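Local coordinates for capsid protein (Infectious hypodermal and hematopoietic necrosis virus, PDB 3N7X) that builds the icosahedral shell of a shrimp-infecting densovirus from sixty copies of a jelly-roll beta-barrel subunit and binds calcium between neighbouring subunits, at residues A[78-81]-A[82-86]; A[171-174]-A[175-178]; A[317-320]-A[321-324]. All coordinates share one frame; numbering follows the deposited sequence.

Contact 1: A[78-81]-A[82-86]; sequences WMNL and YLYGL
Y82 and L83 both turn their backbone N-H groups onto the carbonyl oxygen of M79, closing the short buried helix 80-83 of the capsid beta-barrel subunit just before the chain runs on as strand 84-86. The bond from Y82 N to M79 O is 2.9 Å and approaches from above the carbonyl plane, 50° out of it, rather than along a lone pair. The Y82 ring lies back alongside the start of the turn: with CG beside the backbone N, CD2 reaches 3.4 Å from W78 O, an oblique approach, while M79 CA meets the ring at its edge, in plane. The phenol oxygen of Y82 is held by L76 O, and the ring also packs on A116 of strand 111-131.

L83 N reaches the same M79 O at 3.1 Å, this time nearly in line with the carbonyl bond, so one oxygen takes two donors from different directions. Its side chain meets M79 tail end to tail end, M79 CE lying 4.3 Å from L83 CD2; M79 itself leans on W111 and V113, which joins the helix to the long strand 111-131.

At Y84 the chain leaves helical geometry, and the N-H makes a weak bond to N80 O, bent to 134°. With Y84 CG beside its backbone N, anti to the carbonyl carbon (chi1 -76°), the CD2 edge of the ring comes against that same N80 O, in plane and 3.5 Å away. Beyond the helix the ring rests on L171 and I175 of helix 171-176, and its hydroxyl is hydrogen-bonded to I225 O, whereas the N80 amide oxygen is taken by T231 N. Y84 CB also lies close to N80 O, at 3.4 Å.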
loop_
_atom_site.group_PDB
_atom_site.type_symbol
_atom_site.label_atom_id
_atom_site.label_comp_id
_atom_site.label_asym_id
_atom_site.label_seq_id
_atom_site.Cartn_x
_atom_site.Cartn_y
_atom_site.Cartn_z
ATOM N N TRP A 78 -43.051 4.738 86.589
ATOM C CA TRP A 78 -44.171 5.419 87.241
ATOM C C TRP A 78 -44.475 6.733 86.538
ATOM O O TRP A 78 -43.720 7.698 86.659
ATOM C CB TRP A 78 -43.852 5.704 88.710
ATOM C CG TRP A 78 -43.832 4.494 89.596
ATOM C CD1 TRP A 78 -43.855 3.184 89.206
ATOM C CD2 TRP A 78 -43.754 4.485 91.029
ATOM N NE1 TRP A 78 -43.796 2.360 90.307
ATOM C CE2 TRP A 78 -43.733 3.132 91.438
ATOM C CE3 TRP A 78 -43.699 5.491 92.008
ATOM C CZ2 TRP A 78 -43.658 2.756 92.784
ATOM C CZ3 TRP A 78 -43.624 5.117 93.348
ATOM C CH2 TRP A 78 -43.604 3.760 93.723
ATOM N N MET A 79 -45.582 6.772 85.805
ATOM C CA MET A 79 -45.972 7.983 85.092
ATOM C C MET A 79 -46.091 9.176 86.032
ATOM O O MET A 79 -45.858 10.318 85.639
ATOM C CB MET A 79 -47.305 7.761 84.380
ATOM C CG MET A 79 -47.232 6.762 83.245
ATOM S SD MET A 79 -48.832 6.477 82.464
ATOM C CE MET A 79 -49.151 8.079 81.706
ATOM N N ASN A 80 -46.447 8.898 87.281
ATOM C CA ASN A 80 -46.624 9.937 88.282
ATOM C C ASN A 80 -45.397 10.820 88.441
ATOM O O ASN A 80 -45.520 12.008 88.732
ATOM C CB ASN A 80 -46.969 9.304 89.629
ATOM C CG ASN A 80 -48.060 8.263 89.515
ATOM O OD1 ASN A 80 -47.876 7.219 88.881
ATOM N ND2 ASN A 80 -49.210 8.539 90.125
ATOM N N LEU A 81 -44.214 10.245 88.251
ATOM C CA LEU A 81 -42.984 11.010 88.402
ATOM C C LEU A 81 -42.800 12.059 87.322
ATOM O O LEU A 81 -42.013 12.986 87.488
ATOM C CB LEU A 81 -41.771 10.078 88.409
ATOM C CG LEU A 81 -41.665 9.070 89.558
ATOM C CD1 LEU A 81 -40.382 8.276 89.402
ATOM C CD2 LEU A 81 -41.676 9.791 90.903
ATOM N N TYR A 82 -43.528 11.925 86.218
ATOM C CA TYR A 82 -43.398 12.870 85.113
ATOM C C TYR A 82 -44.549 13.863 85.004
ATOM O O TYR A 82 -44.344 15.009 84.612
ATOM C CB TYR A 82 -43.285 12.111 83.790
ATOM C CG TYR A 82 -42.217 11.039 83.762
ATOM C CD1 TYR A 82 -40.927 11.312 83.290
ATOM C CD2 TYR A 82 -42.502 9.741 84.193
ATOM C CE1 TYR A 82 -39.951 10.311 83.245
ATOM C CE2 TYR A 82 -41.539 8.741 84.153
ATOM C CZ TYR A 82 -40.271 9.030 83.678
ATOM O OH TYR A 82 -39.336 8.024 83.628
ATOM N N LEU A 83 -45.759 13.424 85.339
ATOM C CA LEU A 83 -46.936 14.287 85.248
ATOM C C LEU A 83 -47.141 15.187 86.464
ATOM O O LEU A 83 -47.969 16.100 86.439
ATOM C CB LEU A 83 -48.187 13.435 85.006
ATOM C CG LEU A 83 -48.480 13.052 83.551
ATOM C CD1 LEU A 83 -47.215 12.588 82.861
ATOM C CD2 LEU A 83 -49.541 11.972 83.515
ATOM N N TYR A 84 -46.386 14.923 87.526
ATOM C CA TYR A 84 -46.470 15.723 88.744
ATOM C C TYR A 84 -45.139 16.395 89.019
ATOM O O TYR A 84 -44.106 15.996 88.479
ATOM C CB TYR A 84 -46.827 14.846 89.944
ATOM C CG TYR A 84 -48.272 14.430 89.994
ATOM C CD1 TYR A 84 -49.215 15.203 90.671
ATOM C CD2 TYR A 84 -48.703 13.267 89.356
ATOM C CE1 TYR A 84 -50.558 14.826 90.714
ATOM C CE2 TYR A 84 -50.040 12.879 89.391
ATOM C CZ TYR A 84 -50.964 13.660 90.072
ATOM O OH TYR A 84 -52.285 13.273 90.119
ATOM N N GLY A 85 -45.180 17.413 89.868
ATOM C CA GLY A 85 -43.982 18.133 90.257
ATOM C C GLY A 85 -44.142 18.544 91.709
ATOM O O GLY A 85 -44.988 17.995 92.418
ATOM N N LEU A 86 -43.347 19.509 92.157
ATOM C CA LEU A 86 -43.437 19.972 93.534
ATOM C C LEU A 86 -43.992 21.384 93.632
ATOM O O LEU A 86 -43.620 22.259 92.853
ATOM C CB LEU A 86 -42.063 19.932 94.203
ATOM C CG LEU A 86 -41.449 18.544 94.353
ATOM C CD1 LEU A 86 -40.127 18.653 95.093
ATOM C CD2 LEU A 86 -42.414 17.635 95.104
#

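Contact 2: A[171-174]-A[175-178]; sequences LAKW and IQNP. With CA (calcium ion), chain B.
I175, Q176 and N177 each return a backbone N-H to the carbonyl four residues earlier, on L171, A172 and K173. The last of these bonds, N177 N to K173 O at 2.8 Å, is made by the first residue to leave helical geometry.

Apolar packing follows the buried side of the helix. L171 CG, anti to the backbone N (chi1 172°), is carried forward to I175, whose CD1 lies 4.0 Å from it, the two branched chains crossing obliquely. Outside the helix L171 packs on T227 and I175 on R54 of strand 45-59. W174 swings its ring away from this pair, meeting W78 edge-to-face and giving its NE1 to L320 O.

On the more polar side, Q176 runs back along the preceding turn: its NE2 comes 3.9 Å from A172 CB, and OE1 lies 4.0 Å from K173 CD. N177 ND2 bonds P178 O at 2.9 Å in the carbonyl plane, on a lone pair.

The metal is held at the helix end. Q176 O binds calcium at 2.4 Å, and two of the ion's three waters are also tied to the chain, one to I175 O and one to N177 OD1. Y55 O and E191 of a neighbouring subunit complete the coordination, making this an inter-subunit calcium site at a helix C-terminus.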
loop_
_atom_site.group_PDB
_atom_site.type_symbol
_atom_site.label_atom_id
_atom_site.label_comp_id
_atom_site.label_asym_id
_atom_site.label_seq_id
_atom_site.Cartn_x
_atom_site.Cartn_y
_atom_site.Cartn_z
ATOM N N LEU A 171 -46.257 10.223 97.436
ATOM C CA LEU A 171 -45.815 10.561 96.095
ATOM C C LEU A 171 -44.805 11.708 96.167
ATOM O O LEU A 171 -43.816 11.727 95.428
ATOM C CB LEU A 171 -46.997 10.976 95.219
ATOM C CG LEU A 171 -46.604 11.526 93.841
ATOM C CD1 LEU A 171 -45.768 10.498 93.108
ATOM C CD2 LEU A 171 -47.848 11.886 93.033
ATOM N N ALA A 172 -45.049 12.665 97.057
ATOM C CA ALA A 172 -44.138 13.795 97.203
ATOM C C ALA A 172 -42.716 13.313 97.510
ATOM O O ALA A 172 -41.748 13.813 96.938
ATOM C CB ALA A 172 -44.623 14.729 98.308
ATOM N N LYS A 173 -42.591 12.343 98.412
ATOM C CA LYS A 173 -41.280 11.808 98.773
ATOM C C LYS A 173 -40.566 11.246 97.543
ATOM O O LYS A 173 -39.399 11.557 97.294
ATOM C CB LYS A 173 -41.429 10.708 99.828
ATOM C CG LYS A 173 -41.869 11.212 101.195
ATOM C CD LYS A 173 -40.698 11.766 101.998
ATOM C CE LYS A 173 -39.740 10.645 102.415
ATOM N NZ LYS A 173 -38.571 11.125 103.221
ATOM N N TRP A 174 -41.270 10.416 96.776
ATOM C CA TRP A 174 -40.690 9.828 95.577
ATOM C C TRP A 174 -40.231 10.898 94.591
ATOM O O TRP A 174 -39.202 10.746 93.934
ATOM C CB TRP A 174 -41.691 8.905 94.888
ATOM C CG TRP A 174 -41.856 7.573 95.550
ATOM C CD1 TRP A 174 -42.932 7.141 96.269
ATOM C CD2 TRP A 174 -40.944 6.470 95.494
ATOM N NE1 TRP A 174 -42.753 5.837 96.656
ATOM C CE2 TRP A 174 -41.541 5.400 96.194
ATOM C CE3 TRP A 174 -39.683 6.281 94.915
ATOM C CZ2 TRP A 174 -40.921 4.154 96.330
ATOM C CZ3 TRP A 174 -39.063 5.038 95.049
ATOM C CH2 TRP A 174 -39.687 3.992 95.752
ATOM N N ILE A 175 -40.997 11.974 94.474
ATOM C CA ILE A 175 -40.622 13.046 93.569
ATOM C C ILE A 175 -39.381 13.731 94.126
ATOM O O ILE A 175 -38.481 14.125 93.385
ATOM C CB ILE A 175 -41.754 14.077 93.430
ATOM C CG1 ILE A 175 -42.938 13.441 92.702
ATOM C CG2 ILE A 175 -41.259 15.303 92.681
ATOM C CD1 ILE A 175 -44.096 14.389 92.475
ATOM N N GLN A 176 -39.333 13.866 95.444
ATOM C CA GLN A 176 -38.200 14.502 96.096
ATOM C C GLN A 176 -36.921 13.690 95.920
ATOM O O GLN A 176 -35.837 14.249 95.730
ATOM C CB GLN A 176 -38.487 14.676 97.590
ATOM C CG GLN A 176 -39.240 15.954 97.945
ATOM C CD GLN A 176 -40.065 15.825 99.227
ATOM O OE1 GLN A 176 -39.647 15.184 100.195
ATOM N NE2 GLN A 176 -41.242 16.447 99.237
ATOM N N ASN A 177 -37.050 12.367 95.956
ATOM C CA ASN A 177 -35.870 11.522 95.863
ATOM C C ASN A 177 -36.231 10.044 95.749
ATOM O O ASN A 177 -37.336 9.629 96.105
ATOM C CB ASN A 177 -35.034 11.715 97.144
ATOM C CG ASN A 177 -33.567 11.359 96.964
ATOM O OD1 ASN A 177 -32.761 12.192 96.538
ATOM N ND2 ASN A 177 -33.215 10.121 97.287
ATOM N N PRO A 178 -35.307 9.236 95.212
ATOM C CA PRO A 178 -35.583 7.803 95.101
ATOM C C PRO A 178 -35.666 7.326 96.553
ATOM O O PRO A 178 -34.904 7.792 97.399
ATOM C CB PRO A 178 -34.342 7.275 94.389
ATOM C CG PRO A 178 -34.002 8.414 93.467
ATOM C CD PRO A 178 -34.170 9.624 94.355
HETATM CA CA CA B . -34.738 16.322 95.703
HETATM O O HOH W 1 -36.267 16.326 93.836
HETATM O O HOH W 2 -33.652 14.788 97.165
HETATM O O HOH W 3 -32.965 17.425 96.913
#

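Contact 3: A[317-320]-A[321-324]; sequences TGQL and NKCY
A type I beta turn from Q319 to K322 brings the chain into strand 322-324, its closing bond running from K322 N to Q319 O at 3.0 Å. The Q319 side chain bends at chi2 (82°) and spans the turn, which lays its amide beside the strand. There NE2 gives a hydrogen bond to Y324 OH of 2.8 Å, arriving at the edge of the phenol ring and in the ring plane, while the planes of amide and ring stand 68° apart. On its way the amide passes across the K322 side chain.

Strand 322-324 is an outermost strand, within this chain, of its seven-stranded antiparallel sheet, paired with 161-164, where K322 NZ reaches S163. A water joins the two arms of the turn, accepting from Q319 N at 3.1 Å and donating to K322 O at 3.0 Å; it also lies at the edge of the Y324 ring. At the corner, N321 places CG between its backbone N and carbonyl carbon (chi1 60°), which brings OD1 to 3.6 Å from Q319 CB, and its ND2 is bonded to T167 O.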
loop_
_atom_site.group_PDB
_atom_site.type_symbol
_atom_site.label_atom_id
_atom_site.label_comp_id
_atom_site.label_asym_id
_atom_site.label_seq_id
_atom_site.Cartn_x
_atom_site.Cartn_y
_atom_site.Cartn_z
ATOM N N THR A 317 -51.355 -0.705 87.806
ATOM C CA THR A 317 -51.038 0.212 88.900
ATOM C C THR A 317 -50.435 -0.547 90.080
ATOM O O THR A 317 -50.620 -1.761 90.216
ATOM C CB THR A 317 -52.292 0.977 89.397
ATOM O OG1 THR A 317 -53.273 0.044 89.861
ATOM C CG2 THR A 317 -52.886 1.819 88.277
ATOM N N GLY A 318 -49.706 0.174 90.928
ATOM C CA GLY A 318 -49.088 -0.447 92.088
ATOM C C GLY A 318 -49.394 0.335 93.349
ATOM O O GLY A 318 -50.462 0.934 93.461
ATOM N N GLN A 319 -48.466 0.329 94.301
ATOM C CA GLN A 319 -48.653 1.061 95.546
ATOM C C GLN A 319 -47.386 1.832 95.864
ATOM O O GLN A 319 -46.284 1.364 95.592
ATOM C CB GLN A 319 -48.976 0.110 96.704
ATOM C CG GLN A 319 -50.214 -0.740 96.487
ATOM C CD GLN A 319 -49.934 -1.969 95.633
ATOM O OE1 GLN A 319 -50.824 -2.481 94.948
ATOM N NE2 GLN A 319 -48.695 -2.458 95.680
ATOM N N LEU A 320 -47.551 3.014 96.444
ATOM C CA LEU A 320 -46.422 3.858 96.803
ATOM C C LEU A 320 -45.373 3.182 97.696
ATOM O O LEU A 320 -44.211 3.590 97.695
ATOM C CB LEU A 320 -46.933 5.131 97.485
ATOM C CG LEU A 320 -47.248 6.386 96.657
ATOM C CD1 LEU A 320 -47.189 6.099 95.169
ATOM C CD2 LEU A 320 -48.612 6.914 97.060
ATOM N N ASN A 321 -45.770 2.158 98.452
ATOM C CA ASN A 321 -44.832 1.470 99.344
ATOM C C ASN A 321 -44.428 0.089 98.855
ATOM O O ASN A 321 -43.911 -0.728 99.626
ATOM C CB ASN A 321 -45.420 1.339 100.752
ATOM C CG ASN A 321 -46.720 0.546 100.778
ATOM O OD1 ASN A 321 -47.077 -0.124 99.805
ATOM N ND2 ASN A 321 -47.427 0.611 101.900
ATOM N N LYS A 322 -44.672 -0.170 97.575
ATOM C CA LYS A 322 -44.325 -1.454 96.982
ATOM C C LYS A 322 -43.450 -1.278 95.750
ATOM O O LYS A 322 -43.451 -0.226 95.106
ATOM C CB LYS A 322 -45.585 -2.226 96.588
ATOM C CG LYS A 322 -46.459 -2.631 97.746
ATOM C CD LYS A 322 -45.772 -3.633 98.645
ATOM C CE LYS A 322 -46.644 -3.920 99.856
ATOM N NZ LYS A 322 -46.003 -4.872 100.802
ATOM N N CYS A 323 -42.711 -2.330 95.429
ATOM C CA CYS A 323 -41.827 -2.333 94.279
ATOM C C CYS A 323 -42.005 -3.657 93.544
ATOM O O CYS A 323 -41.724 -4.723 94.095
ATOM C CB CYS A 323 -40.384 -2.176 94.751
ATOM S SG CYS A 323 -39.131 -2.500 93.499
ATOM N N TYR A 324 -42.488 -3.590 92.307
ATOM C CA TYR A 324 -42.698 -4.796 91.510
ATOM C C TYR A 324 -41.653 -4.914 90.413
ATOM O O TYR A 324 -41.504 -4.014 89.584
ATOM C CB TYR A 324 -44.093 -4.777 90.887
ATOM C CG TYR A 324 -45.199 -4.870 91.906
ATOM C CD1 TYR A 324 -45.658 -6.110 92.354
ATOM C CD2 TYR A 324 -45.768 -3.717 92.450
ATOM C CE1 TYR A 324 -46.657 -6.201 93.322
ATOM C CE2 TYR A 324 -46.765 -3.794 93.417
ATOM C CZ TYR A 324 -47.205 -5.039 93.850
ATOM O OH TYR A 324 -48.170 -5.115 94.826
HETATM O O HOH W 4 -45.650 -0.199 93.064
#

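Overall arrangement
All three contacts are local, but their settings differ. Contact 1 is wholly buried, contact 2 partly so, and contact 3 lies at the surface. Contact 1 takes in a whole short helix and its exit into strand 84-86, whose L86 packs on I175; contact 2 is the end of helix 171-176 and opens onto calcium and a neighbouring subunit. Contact 3 is a turn into an outer strand. To their backbone bonds contact 1 adds mainly apolar and ring packing, contact 2 a metal and its waters, and contact 3 a side-chain amide bond and a bridging water. Two tryptophans, W78 and W174, run through all three, W78 also packing on K322 O.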